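Local coordinates for protein AgaA (Rhizobium radiobacter, PDB 6HLX) that binds the opine agropinic acid as the periplasmic solute-binding component of an ABC import system, at residues 47-52 with 67-72; 237-242 with 378-383; 323-328 with 354-359. All blocks are in the same frame, centred on the assembly; numbering follows the deposited sequence.

In the fold
Contact 1 comes first along the chain; contact 3 is nested within the loop closed by contact 2. Contact 1 joins the bulged strand 45-55 of a five-stranded antiparallel sheet to the loop after strand 61-66, and its centre is about 30 Å from that of contact 2 and about 44 Å from that of contact 3, on the opposite side of the chain's centre from the latter. Contacts 2 and 3 share a different, six-stranded mixed sheet: strand 374-379 lies between 240-245 and 322-327, and 351-356 is one of its two border strands. Their nearest atoms are about 7 Å apart. Agropinic acid sits at the end of strand 374-379, two strands in from the 351-356 border.

Contact 1: residues 47-52 with 67-72; sequences PELAES and RQAKFH
Arg67 reaches across to the backbone of residues 47-49 and turns the edge of its guanidinium toward two successive carbonyls. Its first torsion sets CG opposite the backbone N (chi1 -169°), and a bend at chi3 then folds the head back over the corner of the other segment. The straighter of the two side-chain bonds runs from Arg67 NE to Glu48 O at 2.8 Å; the acceptor lies in the guanidinium plane and the donor in the carbonyl plane. Arg67 NH2 meets Pro47 O at 2.9 Å less directly, from above the carbonyl plane. A third bond, Arg67 N to Leu49 O at 2.9 Å, ties the two main chains together.

Glu51 approaches differently. Its CA sits over one guanidinium face, not centred on it, and its extended side chain crosses that of Arg67 at about a right angle, bringing Glu51 CG to 4.0 Å from Arg67 NH1. The carboxylate and guanidinium planes differ by 33°, and Glu51 OE1 stays 4.4 Å from Arg67 NH1, well outside the guanidinium plane; this is charge proximity without a salt bridge. Beyond the arginine, Leu49 CD2 touches Ala69 CB at 3.9 Å, a small apolar meeting; Leu49 also packs on Ile138 and Tyr181.

Opposite His65 the strand carries two residues, Glu51 and Ser52, in a classic beta bulge, and His65 is itself a zinc ligand together with Glu54. Water extends the join: one molecule donates to both Leu49 O and Arg67 O, while another links Glu51 OE2 to Gln68 N. Chemically, within these segments the guanidinium is held by main-chain oxygens, the nearby Glu51 carboxylate making no salt bridge, so the arginine's charge probably polarises the carbonyls of Pro47 and Glu48, and two side-chain bonds fix its rotation against the corner.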
loop_
_atom_site.group_PDB
_atom_site.type_symbol
_atom_site.label_atom_id
_atom_site.label_comp_id
_atom_site.label_asym_id
_atom_site.label_seq_id
_atom_site.Cartn_x
_atom_site.Cartn_y
_atom_site.Cartn_z
ATOM N N PRO A 47 -17.635 -8.146 6.344
ATOM C CA PRO A 47 -18.550 -7.047 6.700
ATOM C C PRO A 47 -18.163 -6.537 8.096
ATOM O O PRO A 47 -18.200 -7.278 9.100
ATOM C CB PRO A 47 -19.934 -7.711 6.646
ATOM C CG PRO A 47 -19.687 -9.145 6.972
ATOM C CD PRO A 47 -18.287 -9.471 6.490
ATOM N N GLU A 48 -17.692 -5.292 8.146
ATOM C CA GLU A 48 -17.195 -4.695 9.396
ATOM C C GLU A 48 -18.222 -3.723 9.946
ATOM O O GLU A 48 -19.182 -4.183 10.554
ATOM C CB GLU A 48 -15.779 -4.092 9.207
ATOM C CG GLU A 48 -14.722 -5.174 8.958
ATOM C CD GLU A 48 -14.367 -6.112 10.107
ATOM O OE1 GLU A 48 -14.542 -5.728 11.289
ATOM O OE2 GLU A 48 -13.876 -7.229 9.823
ATOM N N LEU A 49 -18.092 -2.401 9.699
ATOM C CA LEU A 49 -19.156 -1.495 10.181
ATOM C C LEU A 49 -20.485 -1.691 9.415
ATOM O O LEU A 49 -21.567 -1.359 9.933
ATOM C CB LEU A 49 -18.708 -0.053 10.163
ATOM C CG LEU A 49 -17.540 0.246 11.096
ATOM C CD1 LEU A 49 -17.086 1.699 10.923
ATOM C CD2 LEU A 49 -17.918 -0.037 12.584
ATOM N N ALA A 50 -20.405 -2.265 8.211
ATOM C CA ALA A 50 -21.605 -2.678 7.480
ATOM C C ALA A 50 -21.835 -4.147 7.860
ATOM O O ALA A 50 -20.951 -4.974 7.631
ATOM C CB ALA A 50 -21.394 -2.545 5.970
ATOM N N GLU A 51 -22.963 -4.474 8.499
ATOM C CA GLU A 51 -23.300 -5.879 8.815
ATOM C C GLU A 51 -23.621 -6.656 7.517
ATOM O O GLU A 51 -23.468 -7.880 7.441
ATOM C CB GLU A 51 -24.516 -5.922 9.727
ATOM C CG GLU A 51 -24.797 -7.307 10.264
ATOM C CD GLU A 51 -25.787 -7.334 11.404
ATOM O OE1 GLU A 51 -25.989 -8.434 11.968
ATOM O OE2 GLU A 51 -26.365 -6.268 11.729
ATOM N N SER A 52 -24.146 -5.946 6.523
ATOM C CA SER A 52 -24.443 -6.523 5.221
ATOM C C SER A 52 -24.412 -5.428 4.192
ATOM O O SER A 52 -24.551 -4.247 4.527
ATOM C CB SER A 52 -25.805 -7.210 5.217
ATOM O OG SER A 52 -26.822 -6.269 4.926
ATOM N N ARG A 67 -24.017 -2.211 11.151
ATOM C CA ARG A 67 -23.974 -3.040 12.348
ATOM C C ARG A 67 -24.182 -2.116 13.555
ATOM O O ARG A 67 -23.869 -0.919 13.481
ATOM C CB ARG A 67 -22.548 -3.648 12.420
ATOM C CG ARG A 67 -22.363 -4.747 13.429
ATOM C CD ARG A 67 -20.934 -5.260 13.391
ATOM N NE ARG A 67 -20.588 -5.971 12.158
ATOM C CZ ARG A 67 -20.935 -7.227 11.886
ATOM N NH1 ARG A 67 -21.673 -7.923 12.747
ATOM N NH2 ARG A 67 -20.542 -7.800 10.752
ATOM N N GLN A 68 -24.684 -2.657 14.667
ATOM C CA GLN A 68 -24.759 -1.885 15.907
ATOM C C GLN A 68 -23.304 -1.788 16.407
ATOM O O GLN A 68 -22.665 -2.807 16.666
ATOM C CB GLN A 68 -25.649 -2.588 16.960
ATOM C CG GLN A 68 -25.586 -1.933 18.339
ATOM C CD GLN A 68 -25.933 -0.461 18.363
ATOM O OE1 GLN A 68 -26.924 -0.016 17.763
ATOM N NE2 GLN A 68 -25.117 0.329 19.079
ATOM N N ALA A 69 -22.758 -0.581 16.443
ATOM C CA ALA A 69 -21.352 -0.392 16.797
ATOM C C ALA A 69 -21.144 0.978 17.408
ATOM O O ALA A 69 -21.921 1.898 17.150
ATOM C CB ALA A 69 -20.482 -0.529 15.528
ATOM N N LYS A 70 -20.085 1.117 18.232
ATOM C CA LYS A 70 -19.760 2.393 18.845
ATOM C C LYS A 70 -18.353 2.855 18.493
ATOM O O LYS A 70 -17.461 2.038 18.234
ATOM C CB LYS A 70 -19.870 2.286 20.381
ATOM C CG LYS A 70 -21.325 2.247 20.865
ATOM C CD LYS A 70 -21.377 2.402 22.376
ATOM C CE LYS A 70 -22.781 2.630 22.889
ATOM N NZ LYS A 70 -23.580 1.381 22.879
ATOM N N PHE A 71 -18.152 4.176 18.525
ATOM C CA PHE A 71 -16.845 4.788 18.418
ATOM C C PHE A 71 -16.221 4.771 19.813
ATOM O O PHE A 71 -16.938 4.593 20.816
ATOM C CB PHE A 71 -16.944 6.223 17.914
ATOM C CG PHE A 71 -17.339 6.318 16.463
ATOM C CD1 PHE A 71 -16.467 5.898 15.456
ATOM C CD2 PHE A 71 -18.547 6.894 16.096
ATOM C CE1 PHE A 71 -16.815 6.026 14.100
ATOM C CE2 PHE A 71 -18.897 7.028 14.746
ATOM C CZ PHE A 71 -18.032 6.591 13.752
ATOM N N HIS A 72 -14.895 5.008 19.880
ATOM C CA HIS A 72 -14.151 4.991 21.145
ATOM C C HIS A 72 -14.639 6.021 22.173
ATOM O O HIS A 72 -14.442 5.832 23.374
ATOM C CB HIS A 72 -12.648 5.136 20.873
ATOM C CG HIS A 72 -12.137 4.037 19.981
ATOM N ND1 HIS A 72 -11.114 4.253 19.068
ATOM C CD2 HIS A 72 -12.567 2.756 19.860
ATOM C CE1 HIS A 72 -10.941 3.099 18.450
ATOM N NE2 HIS A 72 -11.774 2.161 18.912
HETATM O O HOH W 1 -21.703 0.362 12.233
HETATM O O HOH W 2 -22.677 -9.854 9.135
HETATM O O HOH W 3 -25.512 -5.336 14.737
#

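Contact 2: residues 237-242 with 378-383; sequences TGPFMG and GSLGEI. With G9Z (agropinic acid), chain E; EDO (1,2-ethanediol), chain B.
Phe240 lays one face of its ring over the carbonyl oxygen of Ser379, with Leu380 CA near its outer atoms, and the path of its side chain explains how. From CB, the first torsion (chi1 46°) puts CG between the backbone N and the carbonyl carbon, which folds the ring back over the neighbouring strand. CG, CD1 and CD2 each lie 3.8 Å from Ser379 O, which sits 3.6 Å above the ring plane, over its centre. Farther out, CE1 lies near both the O and the C of Ser379, CE2 approaches Leu380 CA at 3.7 Å, and CZ at the tip lies beside Leu380 N and CA. Tyr448 meets this ring edge-to-face.

The same carbonyl accepts Phe240 N at 2.9 Å, and Ser379 N returns a bond to Phe240 O at 3.0 Å with an N-H...O angle of 160°. These reciprocal bonds define Phe240 and Ser379 as an antiparallel hydrogen-bonded pair; Met241 and Gly378 form the adjoining non-hydrogen-bonded pair, with Met241 SD 3.7 Å from Gly378 CA. At the opposite end, Pro239 CG touches Leu380 CD2 as the two side chains run alongside each other.

Gly378 and Ser379 belong to the agropinic acid pocket. The ligand hydroxyl OAP donates to Gly378 O at 2.7 Å, while Ser379 OG is hydrogen-bonded to Tyr392. With no side chain on Gly378, the ligand carboxylate oxygen OXT comes to 3.5 Å from Gly378 CA. Thus Phe240 and Ser379 use their N-H and C=O groups on each other, whereas the carbonyl of Gly378 is turned to the ligand: the main chain accepts a hydroxyl of the ligand's polyol chain.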
loop_
_atom_site.group_PDB
_atom_site.type_symbol
_atom_site.label_atom_id
_atom_site.label_comp_id
_atom_site.label_asym_id
_atom_site.label_seq_id
_atom_site.Cartn_x
_atom_site.Cartn_y
_atom_site.Cartn_z
ATOM N N THR A 237 5.453 -13.087 -0.320
ATOM C CA THR A 237 6.164 -12.669 -1.548
ATOM C C THR A 237 5.238 -11.804 -2.432
ATOM O O THR A 237 5.197 -11.988 -3.664
ATOM C CB THR A 237 6.622 -13.869 -2.365
ATOM O OG1 THR A 237 5.469 -14.663 -2.652
ATOM C CG2 THR A 237 7.704 -14.655 -1.695
ATOM N N GLY A 238 4.570 -10.841 -1.812
ATOM C CA GLY A 238 3.584 -9.976 -2.457
ATOM C C GLY A 238 4.070 -8.733 -3.176
ATOM O O GLY A 238 3.608 -8.482 -4.297
ATOM N N PRO A 239 4.952 -7.909 -2.569
ATOM C CA PRO A 239 5.322 -6.648 -3.235
ATOM C C PRO A 239 6.320 -6.797 -4.358
ATOM O O PRO A 239 7.015 -7.808 -4.472
ATOM C CB PRO A 239 5.903 -5.775 -2.099
ATOM C CG PRO A 239 5.606 -6.542 -0.779
ATOM C CD PRO A 239 5.569 -7.993 -1.222
ATOM N N PHE A 240 6.397 -5.753 -5.176
ATOM C CA PHE A 240 7.368 -5.687 -6.266
ATOM C C PHE A 240 8.227 -4.417 -6.082
ATOM O O PHE A 240 7.820 -3.468 -5.381
ATOM C CB PHE A 240 6.666 -5.674 -7.649
ATOM C CG PHE A 240 5.484 -4.729 -7.748
ATOM C CD1 PHE A 240 5.674 -3.350 -7.850
ATOM C CD2 PHE A 240 4.183 -5.217 -7.753
ATOM C CE1 PHE A 240 4.576 -2.475 -7.912
ATOM C CE2 PHE A 240 3.086 -4.341 -7.839
ATOM C CZ PHE A 240 3.289 -2.975 -7.907
ATOM N N MET A 241 9.393 -4.405 -6.726
ATOM C CA MET A 241 10.303 -3.254 -6.805
ATOM C C MET A 241 10.300 -2.781 -8.248
ATOM O O MET A 241 10.371 -3.595 -9.169
ATOM C CB MET A 241 11.755 -3.606 -6.403
ATOM C CG MET A 241 11.903 -4.035 -4.942
ATOM S SD MET A 241 11.365 -2.799 -3.753
ATOM C CE MET A 241 12.566 -1.530 -4.033
ATOM N N GLY A 242 10.294 -1.472 -8.446
ATOM C CA GLY A 242 10.306 -0.908 -9.795
ATOM C C GLY A 242 10.531 0.584 -9.762
ATOM O O GLY A 242 11.175 1.092 -8.838
ATOM N N GLY A 378 8.456 0.593 -4.234
ATOM C CA GLY A 378 8.362 -0.636 -3.447
ATOM C C GLY A 378 6.898 -0.720 -3.083
ATOM O O GLY A 378 6.439 0.043 -2.236
ATOM N N SER A 379 6.104 -1.518 -3.817
ATOM C CA SER A 379 4.655 -1.428 -3.617
ATOM C C SER A 379 3.906 -2.661 -4.051
ATOM O O SER A 379 4.515 -3.711 -4.256
ATOM C CB SER A 379 4.096 -0.179 -4.305
ATOM O OG SER A 379 2.859 0.205 -3.707
ATOM N N LEU A 380 2.574 -2.558 -4.110
ATOM C CA LEU A 380 1.727 -3.716 -4.462
ATOM C C LEU A 380 0.368 -3.193 -4.862
ATOM O O LEU A 380 0.111 -1.985 -4.721
ATOM C CB LEU A 380 1.612 -4.673 -3.250
ATOM C CG LEU A 380 1.604 -4.072 -1.838
ATOM C CD1 LEU A 380 0.347 -3.221 -1.567
ATOM C CD2 LEU A 380 1.698 -5.186 -0.786
ATOM N N GLY A 381 -0.469 -4.063 -5.409
ATOM C CA GLY A 381 -1.829 -3.656 -5.739
ATOM C C GLY A 381 -2.550 -3.381 -4.428
ATOM O O GLY A 381 -2.417 -4.137 -3.455
ATOM N N GLU A 382 -3.249 -2.256 -4.364
ATOM C CA GLU A 382 -3.893 -1.831 -3.093
ATOM C C GLU A 382 -5.180 -2.581 -2.770
ATOM O O GLU A 382 -5.685 -2.493 -1.654
ATOM C CB GLU A 382 -4.119 -0.319 -3.097
ATOM C CG GLU A 382 -2.819 0.485 -3.199
ATOM C CD GLU A 382 -1.932 0.509 -1.956
ATOM O OE1 GLU A 382 -2.288 -0.085 -0.904
ATOM O OE2 GLU A 382 -0.848 1.121 -2.062
ATOM N N ILE A 383 -5.712 -3.312 -3.749
ATOM C CA ILE A 383 -6.895 -4.157 -3.618
ATOM C C ILE A 383 -6.594 -5.483 -4.329
ATOM O O ILE A 383 -5.674 -5.541 -5.148
ATOM C CB ILE A 383 -8.177 -3.494 -4.209
ATOM C CG1 ILE A 383 -8.021 -3.171 -5.710
ATOM C CG2 ILE A 383 -8.584 -2.250 -3.362
ATOM C CD1 ILE A 383 -9.358 -2.905 -6.416
HETATM O OAM G9Z E . 5.844 2.324 3.652
HETATM C CAB G9Z E . 6.844 1.914 3.048
HETATM C CAC G9Z E . 8.140 1.955 3.602
HETATM C CB G9Z E . 9.087 1.330 2.531
HETATM C CA G9Z E . 8.216 1.129 1.302
HETATM C C G9Z E . 8.325 -0.209 0.805
HETATM O O G9Z E . 7.601 -1.107 1.315
HETATM N N G9Z E . 6.840 1.506 1.765
HETATM C CAG G9Z E . 5.588 1.338 0.931
HETATM C CAH G9Z E . 5.454 2.491 -0.065
HETATM O OAP G9Z E . 6.567 2.398 -0.954
HETATM C CAI G9Z E . 4.148 2.434 -0.863
HETATM O OAQ G9Z E . 3.060 2.100 0.036
HETATM C CAJ G9Z E . 3.804 3.818 -1.509
HETATM O OAR G9Z E . 2.569 3.714 -2.239
HETATM C CAK G9Z E . 4.901 4.456 -2.396
HETATM O OAT G9Z E . 4.556 5.827 -2.675
HETATM C CAL G9Z E . 5.159 3.661 -3.685
HETATM O OAS G9Z E . 6.279 4.229 -4.398
HETATM O OXT G9Z E . 9.172 -0.433 -0.101
HETATM C C1 EDO B . 3.743 -13.134 -7.595
HETATM O O1 EDO B . 3.813 -13.018 -6.189
HETATM C C2 EDO B . 2.908 -14.381 -7.950
HETATM O O2 EDO B . 2.901 -14.535 -9.349
#

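Contact 3: residues 323-328 with 354-359; sequences EVRLLA and KLDLPD
Leu326 and Leu355 point the same way as neighbours, their CD2 atoms 3.9 Å apart, on the closely packed face between strands 323-327 and 354-356. Phe374 and Val376 also touch Leu326, while Ile340 and Gln343 of helix 333-347 meet Leu355. Farther along, Ala328 CB touches Leu357 CD2 at 3.7 Å. Beneath these side chains the parallel register is explicit: Leu326 N binds Lys354 O at 2.8 Å, and Leu326 O in turn accepts Asp356 N at 2.9 Å. The strands, 28° apart in direction, belong to a beta-alpha-beta unit whose crossover is helix 333-347.

On the other face, buried Leu327 sets its CD1 against Pro358 CD, but the end with Arg325 and Lys354 is more exposed and polar. A bend at chi3 turns the arginine side-on to the carboxylate: Arg325 NE meets Asp356 OD2 at 2.8 Å in a nearly straight bond of 170°, and NH2 takes OD1 at 2.9 Å. Both oxygens are approached on their syn side, with the two planes 25° apart. Lys354 CB covers one guanidinium face off-centre, and CD runs 3.6 Å from Arg325 NH1 before the lysine chain leads away from strand 323-327.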
loop_
_atom_site.group_PDB
_atom_site.type_symbol
_atom_site.label_atom_id
_atom_site.label_comp_id
_atom_site.label_asym_id
_atom_site.label_seq_id
_atom_site.Cartn_x
_atom_site.Cartn_y
_atom_site.Cartn_z
ATOM N N GLU A 323 21.181 13.925 -17.547
ATOM C CA GLU A 323 21.347 13.942 -16.090
ATOM C C GLU A 323 19.958 13.880 -15.451
ATOM O O GLU A 323 19.006 14.479 -15.963
ATOM C CB GLU A 323 22.074 15.215 -15.638
ATOM C CG GLU A 323 23.449 15.395 -16.268
ATOM C CD GLU A 323 24.244 16.617 -15.840
ATOM O OE1 GLU A 323 25.475 16.621 -16.070
ATOM O OE2 GLU A 323 23.645 17.568 -15.283
ATOM N N VAL A 324 19.832 13.160 -14.318
ATOM C CA VAL A 324 18.547 13.017 -13.652
ATOM C C VAL A 324 18.781 12.730 -12.172
ATOM O O VAL A 324 19.845 12.242 -11.808
ATOM C CB VAL A 324 17.700 11.890 -14.338
ATOM C CG1 VAL A 324 18.368 10.526 -14.215
ATOM C CG2 VAL A 324 16.257 11.843 -13.833
ATOM N N ARG A 325 17.769 12.973 -11.346
ATOM C CA ARG A 325 17.837 12.658 -9.929
ATOM C C ARG A 325 16.853 11.546 -9.614
ATOM O O ARG A 325 15.714 11.597 -10.075
ATOM C CB ARG A 325 17.511 13.889 -9.074
ATOM C CG ARG A 325 18.457 15.080 -9.316
ATOM C CD ARG A 325 18.414 16.065 -8.159
ATOM N NE ARG A 325 19.075 15.532 -6.965
ATOM C CZ ARG A 325 20.361 15.705 -6.669
ATOM N NH1 ARG A 325 21.150 16.402 -7.479
ATOM N NH2 ARG A 325 20.869 15.180 -5.560
ATOM N N LEU A 326 17.288 10.552 -8.827
ATOM C CA LEU A 326 16.434 9.437 -8.385
ATOM C C LEU A 326 16.126 9.583 -6.908
ATOM O O LEU A 326 17.043 9.610 -6.075
ATOM C CB LEU A 326 17.125 8.092 -8.635
ATOM C CG LEU A 326 16.449 6.785 -8.143
ATOM C CD1 LEU A 326 15.081 6.584 -8.806
ATOM C CD2 LEU A 326 17.340 5.596 -8.447
ATOM N N LEU A 327 14.830 9.632 -6.594
ATOM C CA LEU A 327 14.376 9.719 -5.202
ATOM C C LEU A 327 14.178 8.328 -4.625
ATOM O O LEU A 327 13.429 7.511 -5.179
ATOM C CB LEU A 327 13.060 10.516 -5.105
ATOM C CG LEU A 327 12.386 10.582 -3.726
ATOM C CD1 LEU A 327 13.276 11.308 -2.683
ATOM C CD2 LEU A 327 10.995 11.196 -3.824
ATOM N N ALA A 328 14.774 8.080 -3.466
ATOM C CA ALA A 328 14.519 6.837 -2.739
ATOM C C ALA A 328 14.613 7.202 -1.249
ATOM O O ALA A 328 14.161 8.292 -0.878
ATOM C CB ALA A 328 15.517 5.740 -3.146
ATOM N N LYS A 354 21.850 11.072 -9.950
ATOM C CA LYS A 354 22.235 11.562 -8.616
ATOM C C LYS A 354 21.135 11.070 -7.668
ATOM O O LYS A 354 19.959 11.081 -8.039
ATOM C CB LYS A 354 22.349 13.082 -8.586
ATOM C CG LYS A 354 23.514 13.543 -9.480
ATOM C CD LYS A 354 23.964 14.969 -9.228
ATOM C CE LYS A 354 25.259 15.294 -9.954
ATOM N NZ LYS A 354 26.425 14.552 -9.395
ATOM N N LEU A 355 21.511 10.585 -6.484
ATOM C CA LEU A 355 20.542 10.021 -5.544
ATOM C C LEU A 355 20.101 10.977 -4.454
ATOM O O LEU A 355 20.937 11.679 -3.856
ATOM C CB LEU A 355 21.127 8.766 -4.860
ATOM C CG LEU A 355 21.590 7.615 -5.759
ATOM C CD1 LEU A 355 22.130 6.471 -4.928
ATOM C CD2 LEU A 355 20.470 7.132 -6.678
ATOM N N ASP A 356 18.796 10.948 -4.143
ATOM C CA ASP A 356 18.227 11.689 -3.022
ATOM C C ASP A 356 17.700 10.625 -2.083
ATOM O O ASP A 356 16.773 9.902 -2.430
ATOM C CB ASP A 356 17.131 12.669 -3.474
ATOM C CG ASP A 356 17.742 13.831 -4.242
ATOM O OD1 ASP A 356 18.729 14.413 -3.751
ATOM O OD2 ASP A 356 17.253 14.134 -5.345
ATOM N N LEU A 357 18.337 10.495 -0.914
ATOM C CA LEU A 357 18.062 9.432 0.052
ATOM C C LEU A 357 17.694 9.990 1.421
ATOM O O LEU A 357 18.396 9.733 2.398
ATOM C CB LEU A 357 19.299 8.518 0.165
ATOM C CG LEU A 357 19.795 7.874 -1.152
ATOM C CD1 LEU A 357 21.089 7.125 -0.936
ATOM C CD2 LEU A 357 18.714 6.999 -1.805
ATOM N N PRO A 358 16.571 10.715 1.536
ATOM C CA PRO A 358 16.163 11.220 2.858
ATOM C C PRO A 358 15.484 10.126 3.675
ATOM O O PRO A 358 15.365 8.989 3.210
ATOM C CB PRO A 358 15.155 12.309 2.492
ATOM C CG PRO A 358 14.467 11.756 1.268
ATOM C CD PRO A 358 15.570 11.061 0.498
ATOM N N ASP A 359 14.977 10.463 4.864
ATOM C CA ASP A 359 14.249 9.467 5.656
ATOM C C ASP A 359 12.896 9.168 4.977
ATOM O O ASP A 359 12.551 9.832 3.994
ATOM C CB ASP A 359 14.089 9.897 7.113
ATOM C CG ASP A 359 13.081 11.006 7.408
ATOM O OD1 ASP A 359 12.501 11.549 6.468
ATOM O OD2 ASP A 359 12.872 11.314 8.591
#